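Glutamate receptor IIB (Drosophila melanogaster, PDB 4WXJ) is probably a glutamate-gated cation channel subunit of the fly muscle synapse, seen here as its ligand-binding domain with the transmitter bound. Local coordinates at residues G18-E26 and E37-D45; K139-T150 and G193-T201. One frame throughout, in Å; residues are numbered along the deposited sequence. Where two conformers were deposited one is given.

Contact 1: G18-E26 and E37-D45; sequences GKPYFSWRE and ERFEGYAVD
A two-residue antiparallel ladder, S23-W24 against F39-E40, belongs to the upper lobe (D1) of the clamshell-like ligand-binding domain and leads into helix 42-54. S23 and E40 form its hydrogen-bonded pair, S23 N lying 3.0 Å from E40 O and E40 N bonding S23 O in return. One residue further, R25 N reaches O of R38 at 2.8 Å. With its CG 3.6 Å from CB of E40, the R25 chain bends at chi3 (65°) and brings NH1 to E37 O in a weak hydrogen bond.

On the side away from S23 and E40, F22, W24 and F39 form an aromatic cluster. F39 turns an edge toward the six-membered ring face of W24, CE1 of F39 3.6 Å from W24 CZ3 and the planes 63° apart. F22 lies obliquely over one face of the F39 ring, while CB of R38 covers the opposite face. An alanine at F39 would probably open a gap between F22 and W24, W24 losing the ring edge it meets, though V44 CG2 still touches F22 CD2 at 3.5 Å.

At the helix start, Y42 N donates to P20 O at 2.7 Å and A43 N to Y21 O at 2.9 Å. A side chain on G41, the N-cap, would clash with these carbonyls. Rings thus pack on one side, S23 OG and E40 OE2 meet through a water on the other, and P20 and Y21 take up the first helical amides.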
loop_
_atom_site.group_PDB
_atom_site.type_symbol
_atom_site.label_atom_id
_atom_site.label_comp_id
_atom_site.label_asym_id
_atom_site.label_seq_id
_atom_site.Cartn_x
_atom_site.Cartn_y
_atom_site.Cartn_z
ATOM N N GLY A 18 3.774 -8.783 1.917
ATOM C CA GLY A 18 3.844 -8.100 0.640
ATOM C C GLY A 18 5.150 -7.349 0.514
ATOM O O GLY A 18 5.433 -6.440 1.293
ATOM N N LYS A 19 5.955 -7.739 -0.467
ATOM C CA LYS A 19 7.265 -7.138 -0.659
ATOM C C LYS A 19 7.131 -5.740 -1.249
ATOM O O LYS A 19 6.159 -5.458 -1.949
ATOM C CB LYS A 19 8.122 -8.014 -1.568
ATOM C CG LYS A 19 8.471 -9.365 -0.969
ATOM C CD LYS A 19 9.191 -10.244 -1.975
ATOM C CE LYS A 19 9.641 -11.553 -1.347
ATOM N NZ LYS A 19 10.189 -12.497 -2.361
ATOM N N PRO A 20 8.110 -4.861 -0.981
ATOM C CA PRO A 20 9.312 -5.072 -0.165
ATOM C C PRO A 20 9.142 -4.676 1.303
ATOM O O PRO A 20 10.135 -4.503 2.009
ATOM C CB PRO A 20 10.339 -4.171 -0.847
ATOM C CG PRO A 20 9.530 -3.022 -1.340
ATOM C CD PRO A 20 8.166 -3.574 -1.697
ATOM N N TYR A 21 7.900 -4.548 1.758
ATOM C CA TYR A 21 7.635 -4.020 3.093
ATOM C C TYR A 21 7.756 -5.086 4.173
ATOM O O TYR A 21 8.349 -4.848 5.226
ATOM C CB TYR A 21 6.241 -3.389 3.135
ATOM C CG TYR A 21 6.031 -2.365 2.045
ATOM C CD1 TYR A 21 6.477 -1.059 2.197
ATOM C CD2 TYR A 21 5.399 -2.708 0.858
ATOM C CE1 TYR A 21 6.294 -0.122 1.199
ATOM C CE2 TYR A 21 5.212 -1.779 -0.144
ATOM C CZ TYR A 21 5.666 -0.488 0.029
ATOM O OH TYR A 21 5.476 0.444 -0.964
ATOM N N PHE A 22 7.195 -6.261 3.909
ATOM C CA PHE A 22 7.154 -7.329 4.898
ATOM C C PHE A 22 6.979 -8.677 4.212
ATOM O O PHE A 22 6.029 -8.877 3.457
ATOM C CB PHE A 22 6.016 -7.082 5.891
ATOM C CG PHE A 22 6.002 -8.026 7.055
ATOM C CD1 PHE A 22 5.278 -9.206 7.001
ATOM C CD2 PHE A 22 6.701 -7.729 8.210
ATOM C CE1 PHE A 22 5.261 -10.073 8.074
ATOM C CE2 PHE A 22 6.687 -8.590 9.287
ATOM C CZ PHE A 22 5.963 -9.763 9.220
ATOM N N SER A 23 7.903 -9.597 4.469
ATOM C CA SER A 23 7.834 -10.923 3.868
ATOM C C SER A 23 8.627 -11.945 4.674
ATOM O O SER A 23 9.433 -11.590 5.536
ATOM C CB SER A 23 8.351 -10.887 2.430
ATOM O OG SER A 23 9.705 -10.481 2.385
ATOM N N TRP A 24 8.390 -13.216 4.377
ATOM C CA TRP A 24 9.062 -14.304 5.071
ATOM C C TRP A 24 10.486 -14.470 4.562
ATOM O O TRP A 24 10.711 -14.629 3.362
ATOM C CB TRP A 24 8.283 -15.608 4.897
ATOM C CG TRP A 24 6.939 -15.584 5.550
ATOM C CD1 TRP A 24 5.774 -15.122 5.013
ATOM C CD2 TRP A 24 6.621 -16.041 6.869
ATOM N NE1 TRP A 24 4.748 -15.264 5.916
ATOM C CE2 TRP A 24 5.242 -15.825 7.063
ATOM C CE3 TRP A 24 7.367 -16.611 7.905
ATOM C CZ2 TRP A 24 4.595 -16.160 8.251
ATOM C CZ3 TRP A 24 6.723 -16.943 9.082
ATOM C CH2 TRP A 24 5.351 -16.717 9.245
ATOM N N ARG A 25 11.444 -14.425 5.479
ATOM C CA ARG A 25 12.839 -14.638 5.123
ATOM C C ARG A 25 13.061 -16.059 4.632
ATOM O O ARG A 25 12.496 -17.012 5.172
ATOM C CB ARG A 25 13.754 -14.359 6.316
ATOM C CG ARG A 25 13.985 -12.887 6.592
ATOM C CD ARG A 25 14.884 -12.698 7.799
ATOM N NE ARG A 25 16.230 -13.222 7.576
ATOM C CZ ARG A 25 17.143 -13.378 8.531
ATOM N NH1 ARG A 25 16.864 -13.056 9.788
ATOM N NH2 ARG A 25 18.339 -13.862 8.228
ATOM N N GLU A 26 13.879 -16.188 3.594
ATOM C CA GLU A 26 14.339 -17.488 3.134
ATOM C C GLU A 26 15.198 -18.128 4.222
ATOM O O GLU A 26 16.144 -17.511 4.715
ATOM C CB GLU A 26 15.121 -17.335 1.826
ATOM C CG GLU A 26 16.053 -18.489 1.460
ATOM C CD GLU A 26 17.078 -18.087 0.411
ATOM O OE1 GLU A 26 18.284 -18.369 0.606
ATOM O OE2 GLU A 26 16.677 -17.483 -0.609
ATOM N N GLU A 37 12.531 -12.465 13.844
ATOM C CA GLU A 37 13.648 -12.809 12.973
ATOM C C GLU A 37 13.184 -13.587 11.735
ATOM O O GLU A 37 13.955 -13.789 10.800
ATOM C CB GLU A 37 14.694 -13.615 13.758
ATOM C CG GLU A 37 15.947 -13.977 12.963
ATOM C CD GLU A 37 17.083 -14.489 13.835
ATOM O OE1 GLU A 37 16.931 -14.513 15.075
ATOM O OE2 GLU A 37 18.133 -14.870 13.274
ATOM N N ARG A 38 11.923 -14.012 11.724
ATOM C CA ARG A 38 11.362 -14.716 10.570
ATOM C C ARG A 38 11.144 -13.805 9.363
ATOM O O ARG A 38 10.980 -14.282 8.237
ATOM C CB ARG A 38 10.026 -15.364 10.937
ATOM C CG ARG A 38 10.131 -16.550 11.871
ATOM C CD ARG A 38 8.755 -16.958 12.368
ATOM N NE ARG A 38 8.161 -15.929 13.217
ATOM C CZ ARG A 38 6.902 -15.942 13.648
ATOM N NH1 ARG A 38 6.087 -16.931 13.307
ATOM N NH2 ARG A 38 6.458 -14.959 14.418
ATOM N N PHE A 39 11.143 -12.496 9.604
ATOM C CA PHE A 39 10.666 -11.536 8.613
ATOM C C PHE A 39 11.715 -10.514 8.192
ATOM O O PHE A 39 12.705 -10.293 8.890
ATOM C CB PHE A 39 9.447 -10.799 9.163
ATOM C CG PHE A 39 8.423 -11.705 9.779
ATOM C CD1 PHE A 39 7.697 -12.583 8.994
ATOM C CD2 PHE A 39 8.175 -11.667 11.141
ATOM C CE1 PHE A 39 6.748 -13.414 9.555
ATOM C CE2 PHE A 39 7.226 -12.495 11.710
ATOM C CZ PHE A 39 6.511 -13.368 10.915
ATOM N N GLU A 40 11.473 -9.892 7.041
ATOM C CA GLU A 40 12.343 -8.848 6.515
ATOM C C GLU A 40 11.535 -7.882 5.657
ATOM O O GLU A 40 10.410 -8.186 5.257
ATOM C CB GLU A 40 13.483 -9.453 5.697
ATOM C CG GLU A 40 13.031 -10.152 4.421
ATOM C CD GLU A 40 14.185 -10.775 3.661
ATOM O OE1 GLU A 40 15.345 -10.610 4.093
ATOM O OE2 GLU A 40 13.933 -11.431 2.628
ATOM N N GLY A 41 12.118 -6.722 5.375
ATOM C CA GLY A 41 11.482 -5.731 4.525
ATOM C C GLY A 41 11.575 -4.329 5.088
ATOM O O GLY A 41 12.037 -4.125 6.213
ATOM N N TYR A 42 11.135 -3.365 4.286
ATOM C CA TYR A 42 11.141 -1.956 4.662
ATOM C C TYR A 42 10.474 -1.725 6.014
ATOM O O TYR A 42 11.016 -1.026 6.870
ATOM C CB TYR A 42 10.431 -1.126 3.586
ATOM C CG TYR A 42 10.315 0.344 3.916
ATOM C CD1 TYR A 42 9.300 0.813 4.740
ATOM C CD2 TYR A 42 11.215 1.263 3.399
ATOM C CE1 TYR A 42 9.192 2.151 5.048
ATOM C CE2 TYR A 42 11.112 2.606 3.697
ATOM C CZ TYR A 42 10.100 3.044 4.524
ATOM O OH TYR A 42 9.993 4.379 4.825
ATOM N N ALA A 43 9.295 -2.311 6.196
ATOM C CA ALA A 43 8.520 -2.102 7.412
ATOM C C ALA A 43 9.200 -2.755 8.609
ATOM O O ALA A 43 9.093 -2.265 9.731
ATOM C CB ALA A 43 7.114 -2.643 7.242
ATOM N N VAL A 44 9.900 -3.859 8.370
ATOM C CA VAL A 44 10.625 -4.536 9.438
ATOM C C VAL A 44 11.766 -3.651 9.935
ATOM O O VAL A 44 11.914 -3.436 11.138
ATOM C CB VAL A 44 11.182 -5.897 8.974
ATOM C CG1 VAL A 44 12.004 -6.554 10.083
ATOM C CG2 VAL A 44 10.046 -6.816 8.544
ATOM N N ASP A 45 12.569 -3.141 9.006
ATOM C CA ASP A 45 13.656 -2.232 9.353
ATOM C C ASP A 45 13.150 -0.993 10.093
ATOM O O ASP A 45 13.769 -0.549 11.060
ATOM C CB ASP A 45 14.415 -1.795 8.096
ATOM C CG ASP A 45 15.235 -2.915 7.482
ATOM O OD1 ASP A 45 15.396 -3.974 8.126
ATOM O OD2 ASP A 45 15.731 -2.725 6.350
HETATM O O HOH W 1 10.003 -7.861 2.058
HETATM O O HOH W 2 11.414 -12.405 2.100
HETATM O O HOH W 3 11.303 -16.951 7.614
HETATM O O HOH W 4 17.116 -13.288 4.954
#

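Contact 2: K139-T150 and G193-T201; sequences KVQFGTIRGGAT and GTYAFLMET. With GLU (glutamic acid), chain C.
L198, F142 and T150 have the most surface buried where the parallel strands 141-143 and 195-200 meet in the lower lobe (D2) of the glutamate-binding clamshell. L198 is held first through its backbone, its N donating to G143 O at 3.0 Å with the N-H almost straight on the acceptor (160°). Its side chain then divides the work: CB packs 3.7 Å from CG2 of T144, whereas CD1 runs to F142 CD2 at 3.6 Å. The F142 ring lies alongside the L198 side chain, pointing the same way, and M169 of helix 160-171 packs on both.

T150 works in two directions. CG2 rests 3.8 Å from the carbonyl O of L198, while OG1, beside the backbone N (chi1 -61°), turns to the bound glutamate. OG1 donates to OE1 of the ligand at 2.7 Å and T150 N donates to its OE2 at 3.1 Å, so one residue grips both oxygens of the gamma-carboxylate. A149 N adds a bond to OXT. From the end of the other strand, E200 OE1 accepts from the ligand N at 2.9 Å; T98 and Y226 hold the E200 carboxylate. R103 and the backbone O of D96 also bond the ligand.

The site illustrates how a helix start presents backbone amides to an anion: those of A149 and T150 meet the ligand's two carboxylates, whose charge the helix end would be expected to stabilise alongside R103, while an acidic side chain receives the ammonium.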
loop_
_atom_site.group_PDB
_atom_site.type_symbol
_atom_site.label_atom_id
_atom_site.label_comp_id
_atom_site.label_asym_id
_atom_site.label_seq_id
_atom_site.Cartn_x
_atom_site.Cartn_y
_atom_site.Cartn_z
ATOM N N LYS A 139 -10.570 -1.001 -25.190
ATOM C CA LYS A 139 -9.825 -2.147 -25.699
ATOM C C LYS A 139 -8.913 -2.692 -24.602
ATOM O O LYS A 139 -8.792 -3.905 -24.427
ATOM C CB LYS A 139 -9.012 -1.758 -26.936
ATOM C CG LYS A 139 -7.842 -2.689 -27.231
ATOM C CD LYS A 139 -7.306 -2.489 -28.639
ATOM C CE LYS A 139 -5.796 -2.668 -28.692
ATOM N NZ LYS A 139 -5.347 -3.938 -28.054
ATOM N N VAL A 140 -8.282 -1.781 -23.867
ATOM C CA VAL A 140 -7.461 -2.134 -22.715
ATOM C C VAL A 140 -8.247 -1.904 -21.429
ATOM O O VAL A 140 -8.546 -0.764 -21.075
ATOM C CB VAL A 140 -6.160 -1.308 -22.675
ATOM C CG1 VAL A 140 -5.337 -1.651 -21.433
ATOM C CG2 VAL A 140 -5.346 -1.540 -23.938
ATOM N N GLN A 141 -8.581 -2.985 -20.735
ATOM C CA GLN A 141 -9.276 -2.882 -19.459
ATOM C C GLN A 141 -8.289 -2.478 -18.370
ATOM O O GLN A 141 -7.076 -2.540 -18.572
ATOM C CB GLN A 141 -9.958 -4.205 -19.101
ATOM C CG GLN A 141 -11.058 -4.615 -20.070
ATOM C CD GLN A 141 -11.816 -5.846 -19.607
ATOM O OE1 GLN A 141 -11.279 -6.681 -18.875
ATOM N NE2 GLN A 141 -13.072 -5.959 -20.025
ATOM N N PHE A 142 -8.806 -2.058 -17.221
ATOM C CA PHE A 142 -7.949 -1.637 -16.118
ATOM C C PHE A 142 -8.670 -1.731 -14.779
ATOM O O PHE A 142 -9.899 -1.716 -14.724
ATOM C CB PHE A 142 -7.449 -0.209 -16.345
ATOM C CG PHE A 142 -8.540 0.773 -16.667
ATOM C CD1 PHE A 142 -8.932 0.984 -17.978
ATOM C CD2 PHE A 142 -9.167 1.488 -15.662
ATOM C CE1 PHE A 142 -9.934 1.886 -18.278
ATOM C CE2 PHE A 142 -10.170 2.394 -15.957
ATOM C CZ PHE A 142 -10.552 2.592 -17.267
ATOM N N GLY A 143 -7.894 -1.831 -13.702
ATOM C CA GLY A 143 -8.462 -1.939 -12.372
ATOM C C GLY A 143 -7.473 -1.681 -11.252
ATOM O O GLY A 143 -6.321 -1.314 -11.493
ATOM N N THR A 144 -7.942 -1.881 -10.022
ATOM C CA THR A 144 -7.154 -1.620 -8.821
ATOM C C THR A 144 -7.304 -2.761 -7.824
ATOM O O THR A 144 -8.020 -3.730 -8.073
ATOM C CB THR A 144 -7.589 -0.308 -8.124
ATOM O OG1 THR A 144 -8.912 -0.461 -7.591
ATOM C CG2 THR A 144 -7.568 0.861 -9.091
ATOM N N ILE A 145 -6.632 -2.635 -6.686
ATOM C CA ILE A 145 -6.831 -3.566 -5.587
ATOM C C ILE A 145 -8.214 -3.338 -4.991
ATOM O O ILE A 145 -8.607 -2.203 -4.724
ATOM C CB ILE A 145 -5.756 -3.404 -4.505
ATOM C CG1 ILE A 145 -4.401 -3.838 -5.062
ATOM C CG2 ILE A 145 -6.102 -4.234 -3.268
ATOM C CD1 ILE A 145 -3.225 -3.431 -4.205
ATOM N N ARG A 146 -8.938 -4.430 -4.778
ATOM C CA ARG A 146 -10.291 -4.378 -4.243
ATOM C C ARG A 146 -10.306 -3.790 -2.836
ATOM O O ARG A 146 -9.672 -4.323 -1.926
ATOM C CB ARG A 146 -10.895 -5.784 -4.242
ATOM C CG ARG A 146 -12.352 -5.857 -3.817
ATOM C CD ARG A 146 -12.893 -7.280 -3.925
ATOM N NE ARG A 146 -12.707 -7.838 -5.266
ATOM C CZ ARG A 146 -11.713 -8.648 -5.629
ATOM N NH1 ARG A 146 -10.784 -9.030 -4.760
ATOM N NH2 ARG A 146 -11.650 -9.085 -6.878
ATOM N N GLY A 147 -11.026 -2.685 -2.661
ATOM C CA GLY A 147 -11.135 -2.053 -1.360
ATOM C C GLY A 147 -9.865 -1.352 -0.907
ATOM O O GLY A 147 -9.760 -0.945 0.250
ATOM N N GLY A 148 -8.901 -1.210 -1.812
ATOM C CA GLY A 148 -7.649 -0.545 -1.494
ATOM C C GLY A 148 -7.780 0.965 -1.555
ATOM O O GLY A 148 -8.840 1.489 -1.893
ATOM N N ALA A 149 -6.700 1.668 -1.232
ATOM C CA ALA A 149 -6.728 3.127 -1.189
ATOM C C ALA A 149 -6.794 3.744 -2.585
ATOM O O ALA A 149 -7.298 4.854 -2.752
ATOM C CB ALA A 149 -5.514 3.653 -0.446
ATOM N N THR A 150 -6.273 3.043 -3.586
ATOM C CA THR A 150 -6.316 3.558 -4.950
ATOM C C THR A 150 -7.753 3.528 -5.470
ATOM O O THR A 150 -8.154 4.393 -6.249
ATOM C CB THR A 150 -5.395 2.766 -5.890
ATOM O OG1 THR A 150 -4.040 2.883 -5.435
ATOM C CG2 THR A 150 -5.487 3.298 -7.315
ATOM N N GLY A 193 -0.937 -6.866 -22.569
ATOM C CA GLY A 193 -1.274 -5.499 -22.937
ATOM C C GLY A 193 -2.763 -5.212 -23.044
ATOM O O GLY A 193 -3.158 -4.140 -23.508
ATOM N N THR A 194 -3.590 -6.161 -22.616
ATOM C CA THR A 194 -5.038 -5.964 -22.611
ATOM C C THR A 194 -5.536 -5.583 -21.217
ATOM O O THR A 194 -6.739 -5.424 -21.002
ATOM C CB THR A 194 -5.782 -7.226 -23.084
ATOM O OG1 THR A 194 -5.513 -8.313 -22.188
ATOM C CG2 THR A 194 -5.344 -7.606 -24.491
ATOM N N TYR A 195 -4.607 -5.432 -20.276
ATOM C CA TYR A 195 -4.951 -5.030 -18.916
ATOM C C TYR A 195 -3.873 -4.133 -18.315
ATOM O O TYR A 195 -2.691 -4.476 -18.322
ATOM C CB TYR A 195 -5.161 -6.257 -18.028
ATOM C CG TYR A 195 -5.574 -5.920 -16.611
ATOM C CD1 TYR A 195 -6.896 -5.618 -16.305
ATOM C CD2 TYR A 195 -4.644 -5.903 -15.580
ATOM C CE1 TYR A 195 -7.279 -5.310 -15.012
ATOM C CE2 TYR A 195 -5.018 -5.598 -14.285
ATOM C CZ TYR A 195 -6.335 -5.302 -14.006
ATOM O OH TYR A 195 -6.709 -4.997 -12.719
ATOM N N ALA A 196 -4.298 -2.980 -17.804
ATOM C CA ALA A 196 -3.407 -2.049 -17.124
ATOM C C ALA A 196 -3.796 -1.968 -15.653
ATOM O O ALA A 196 -4.970 -2.078 -15.306
ATOM C CB ALA A 196 -3.467 -0.686 -17.775
ATOM N N PHE A 197 -2.806 -1.777 -14.789
ATOM C CA PHE A 197 -3.028 -1.816 -13.351
ATOM C C PHE A 197 -2.767 -0.449 -12.731
ATOM O O PHE A 197 -1.665 0.090 -12.825
ATOM C CB PHE A 197 -2.133 -2.881 -12.709
ATOM C CG PHE A 197 -2.451 -3.163 -11.266
ATOM C CD1 PHE A 197 -3.738 -3.494 -10.876
ATOM C CD2 PHE A 197 -1.455 -3.123 -10.305
ATOM C CE1 PHE A 197 -4.029 -3.761 -9.552
ATOM C CE2 PHE A 197 -1.740 -3.392 -8.980
ATOM C CZ PHE A 197 -3.028 -3.710 -8.602
ATOM N N LEU A 198 -3.802 0.114 -12.115
ATOM C CA LEU A 198 -3.688 1.387 -11.421
ATOM C C LEU A 198 -3.212 1.136 -9.996
ATOM O O LEU A 198 -3.859 0.419 -9.228
ATOM C CB LEU A 198 -5.027 2.120 -11.435
ATOM C CG LEU A 198 -5.408 2.720 -12.788
ATOM C CD1 LEU A 198 -6.896 2.565 -13.040
ATOM C CD2 LEU A 198 -4.999 4.181 -12.861
ATOM N N MET A 199 -2.070 1.720 -9.648
ATOM C CA MET A 199 -1.417 1.420 -8.382
ATOM C C MET A 199 -0.584 2.594 -7.894
ATOM O O MET A 199 -0.399 3.581 -8.603
ATOM C CB MET A 199 -0.531 0.182 -8.527
ATOM C CG MET A 199 0.625 0.365 -9.497
ATOM S SD MET A 199 1.448 -1.184 -9.926
ATOM C CE MET A 199 1.972 -1.764 -8.314
ATOM N N GLU A 200 -0.077 2.468 -6.675
ATOM C CA GLU A 200 0.717 3.516 -6.062
ATOM C C GLU A 200 2.137 3.509 -6.620
ATOM O O GLU A 200 2.695 2.449 -6.911
ATOM C CB GLU A 200 0.711 3.341 -4.544
ATOM C CG GLU A 200 -0.666 3.606 -3.944
ATOM C CD GLU A 200 -0.781 3.199 -2.488
ATOM O OE1 GLU A 200 0.048 2.394 -2.021
ATOM O OE2 GLU A 200 -1.712 3.686 -1.811
ATOM N N THR A 201 2.704 4.702 -6.779
ATOM C CA THR A 201 3.975 4.878 -7.476
ATOM C C THR A 201 5.127 4.138 -6.801
ATOM O O THR A 201 6.055 3.677 -7.468
ATOM C CB THR A 201 4.334 6.367 -7.586
ATOM O OG1 THR A 201 4.249 6.977 -6.292
ATOM C CG2 THR A 201 3.376 7.067 -8.534
HETATM N N GLU C . -1.568 1.286 0.077
HETATM C CA GLU C . -2.950 0.951 -0.363
HETATM C C GLU C . -3.879 0.847 0.840
HETATM O O GLU C . -3.487 1.181 1.959
HETATM C CB GLU C . -2.951 -0.354 -1.156
HETATM C CG GLU C . -2.350 -0.244 -2.549
HETATM C CD GLU C . -3.312 0.325 -3.584
HETATM O OE1 GLU C . -2.858 0.620 -4.709
HETATM O OE2 GLU C . -4.518 0.476 -3.283
HETATM O OXT GLU C . -5.036 0.435 0.728
HETATM O O HOH W 5 -4.376 -0.728 -6.441
HETATM O O HOH W 6 -3.618 5.140 -3.253
#

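Contacts 1 and 2 follow one another along the chain, 18-26 with 37-45 closing before 139-150 with 193-201 opens. Their centres lie 25 Å apart on opposite sides of the chain's centre, and their nearest atoms come to about 6 Å without touching. They share no sheet: contact 1 has its own small antiparallel ladder in the upper lobe, contact 2 the edge of the four-stranded mixed sheet in the lower. Helix 201-208, which continues strand 195-200, touches K19 and P20, and its N203 bonds the hydroxyl of Y21. That Y21 also touches D96, whose backbone O binds the glutamate held from D2 by contact 2, consistent with transmitter binding drawing the two lobes together.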